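Local coordinates for extracellular solute-binding protein, family 3 (Methylophaga aminisulfidivorans MP, PDB 5SV6), which is of unknown function but has a periplasmic binding protein-like architecture and probably takes part in the methanol dehydrogenase system of this methylotroph, at residues Y123-Y128 with S235-P240. Residues are numbered along the deposited sequence; the frame is centred on the assembly and turned at random.
Sequences YYKSGY and SEEIAP
Tyr128 and Ser235 meet where the long strand 118-133, probably one of the strands linking the two lobes of this periplasmic binding protein-like fold, lies antiparallel to strand 230-234. Segment 235-240 leaves the end of that second strand and turns through residues 235-237 into the short strand 238-239. The close part of the contact is backbone: Ser235 N donates to Tyr128 O over 2.9 Å, a nearly straight bond (173°). Ser235 is buried here, and a small polar residue suits the place, because its CB fits 3.5 Å from Tyr128 O while its OG turns to a hydrogen bond with His213 NE2. The Tyr128 side chain takes little part in the pairing; its ring packs against Trp215 and the start of helix 161-168, a use for a large flat residue here.

The other half is looser and more open to solvent, made by two long charged side chains that span the distance between the backbones. Lys125 is fully extended, its CG anti to the backbone N (chi1 -175°), and this straight four-carbon arm carries the ammonium group to Glu237. The glutamate also stretches out, and the two chains cross at about a right angle, so that little besides their ends touches. Arg248 NH1 makes a second salt bridge to the same carboxylate oxygen, Glu237 OE2; with two cations beside it, the glutamate would probably be stabilised as an anion. Through this shared acid, the turn is tied to both strand 118-133 and strand 247-257. Lys125 NZ lies 2.8 Å from Glu237 OE2, approaching from above the carboxylate, 55° out of its plane.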
loop_
_atom_site.group_PDB
_atom_site.type_symbol
_atom_site.label_atom_id
_atom_site.label_comp_id
_atom_site.label_asym_id
_atom_site.label_seq_id
_atom_site.Cartn_x
_atom_site.Cartn_y
_atom_site.Cartn_z
ATOM N N TYR A 123 1.009 3.883 13.153
ATOM C CA TYR A 123 1.583 2.669 13.729
ATOM C C TYR A 123 2.716 2.101 12.876
ATOM O O TYR A 123 3.405 1.173 13.292
ATOM C CB TYR A 123 0.509 1.617 14.080
ATOM C CG TYR A 123 -0.307 1.093 12.907
ATOM C CD1 TYR A 123 -1.474 1.734 12.494
ATOM C CD2 TYR A 123 0.067 -0.066 12.252
ATOM C CE1 TYR A 123 -2.223 1.244 11.427
ATOM C CE2 TYR A 123 -0.671 -0.570 11.204
ATOM C CZ TYR A 123 -1.810 0.085 10.788
ATOM O OH TYR A 123 -2.525 -0.437 9.733
ATOM N N TYR A 124 2.897 2.662 11.682
ATOM C CA TYR A 124 4.153 2.489 10.938
ATOM C C TYR A 124 4.327 3.514 9.838
ATOM O O TYR A 124 3.408 4.246 9.500
ATOM C CB TYR A 124 4.320 1.073 10.358
ATOM C CG TYR A 124 3.356 0.659 9.246
ATOM C CD1 TYR A 124 3.812 0.428 7.949
ATOM C CD2 TYR A 124 2.010 0.451 9.506
ATOM C CE1 TYR A 124 2.941 0.031 6.936
ATOM C CE2 TYR A 124 1.132 0.045 8.510
ATOM C CZ TYR A 124 1.603 -0.166 7.227
ATOM O OH TYR A 124 0.726 -0.579 6.243
ATOM N N LYS A 125 5.517 3.525 9.262
ATOM C CA LYS A 125 5.801 4.362 8.109
ATOM C C LYS A 125 6.529 3.500 7.080
ATOM O O LYS A 125 7.440 2.732 7.416
ATOM C CB LYS A 125 6.662 5.557 8.541
ATOM C CG LYS A 125 6.948 6.610 7.447
ATOM C CD LYS A 125 7.866 7.702 8.021
ATOM C CE LYS A 125 8.196 8.770 6.989
ATOM N NZ LYS A 125 8.974 9.880 7.594
ATOM N N SER A 126 6.115 3.592 5.824
ATOM C CA SER A 126 6.839 2.883 4.776
ATOM C C SER A 126 6.913 3.767 3.544
ATOM O O SER A 126 6.566 4.939 3.602
ATOM C CB SER A 126 6.181 1.534 4.470
ATOM O OG SER A 126 7.064 0.712 3.730
ATOM N N GLY A 127 7.403 3.224 2.440
ATOM C CA GLY A 127 7.529 4.022 1.237
ATOM C C GLY A 127 7.359 3.226 -0.036
ATOM O O GLY A 127 7.358 1.993 -0.017
ATOM N N TYR A 128 7.187 3.949 -1.138
ATOM C CA TYR A 128 7.244 3.373 -2.472
ATOM C C TYR A 128 8.682 2.932 -2.687
ATOM O O TYR A 128 9.595 3.527 -2.129
ATOM C CB TYR A 128 6.811 4.416 -3.520
ATOM C CG TYR A 128 5.315 4.581 -3.528
ATOM C CD1 TYR A 128 4.681 5.368 -2.579
ATOM C CD2 TYR A 128 4.529 3.902 -4.453
ATOM C CE1 TYR A 128 3.306 5.482 -2.552
ATOM C CE2 TYR A 128 3.159 4.016 -4.439
ATOM C CZ TYR A 128 2.552 4.803 -3.484
ATOM O OH TYR A 128 1.179 4.915 -3.465
ATOM N N SER A 235 12.313 4.437 -1.799
ATOM C CA SER A 235 12.577 5.796 -2.280
ATOM C C SER A 235 12.897 6.760 -1.145
ATOM O O SER A 235 12.587 6.490 0.014
ATOM C CB SER A 235 11.380 6.354 -3.054
ATOM O OG SER A 235 11.428 5.987 -4.415
ATOM N N GLU A 236 13.518 7.882 -1.500
ATOM C CA GLU A 236 13.742 8.981 -0.569
ATOM C C GLU A 236 12.387 9.567 -0.161
ATOM O O GLU A 236 11.417 9.471 -0.919
ATOM C CB GLU A 236 14.651 10.045 -1.214
ATOM C CG GLU A 236 16.116 9.589 -1.333
ATOM C CD GLU A 236 16.949 10.414 -2.324
ATOM O OE1 GLU A 236 16.455 11.436 -2.847
ATOM O OE2 GLU A 236 18.105 10.022 -2.587
ATOM N N GLU A 237 12.316 10.170 1.024
ATOM C CA GLU A 237 11.037 10.690 1.538
ATOM C C GLU A 237 10.365 11.674 0.584
ATOM O O GLU A 237 9.165 11.575 0.311
ATOM C CB GLU A 237 11.207 11.334 2.924
ATOM C CG GLU A 237 9.888 11.842 3.529
ATOM C CD GLU A 237 9.968 12.092 5.026
ATOM O OE1 GLU A 237 11.068 12.401 5.526
ATOM O OE2 GLU A 237 8.926 11.971 5.707
ATOM N N ILE A 238 11.142 12.633 0.085
ATOM C CA ILE A 238 10.622 13.621 -0.852
ATOM C C ILE A 238 11.482 13.646 -2.108
ATOM O O ILE A 238 12.663 13.980 -2.046
ATOM C CB ILE A 238 10.627 15.035 -0.227
ATOM C CG1 ILE A 238 9.973 15.013 1.157
ATOM C CG2 ILE A 238 9.934 16.042 -1.143
ATOM C CD1 ILE A 238 8.493 14.746 1.134
ATOM N N ALA A 239 10.900 13.282 -3.245
ATOM C CA ALA A 239 11.625 13.331 -4.512
ATOM C C ALA A 239 11.502 14.706 -5.159
ATOM O O ALA A 239 10.388 15.221 -5.326
ATOM C CB ALA A 239 11.130 12.250 -5.469
ATOM N N PRO A 240 12.649 15.302 -5.525
ATOM C CA PRO A 240 12.687 16.625 -6.164
ATOM C C PRO A 240 12.155 16.584 -7.586
ATOM O O PRO A 240 12.267 15.559 -8.250
ATOM C CB PRO A 240 14.184 16.973 -6.175
ATOM C CG PRO A 240 14.875 15.668 -6.090
ATOM C CD PRO A 240 14.000 14.801 -5.227
#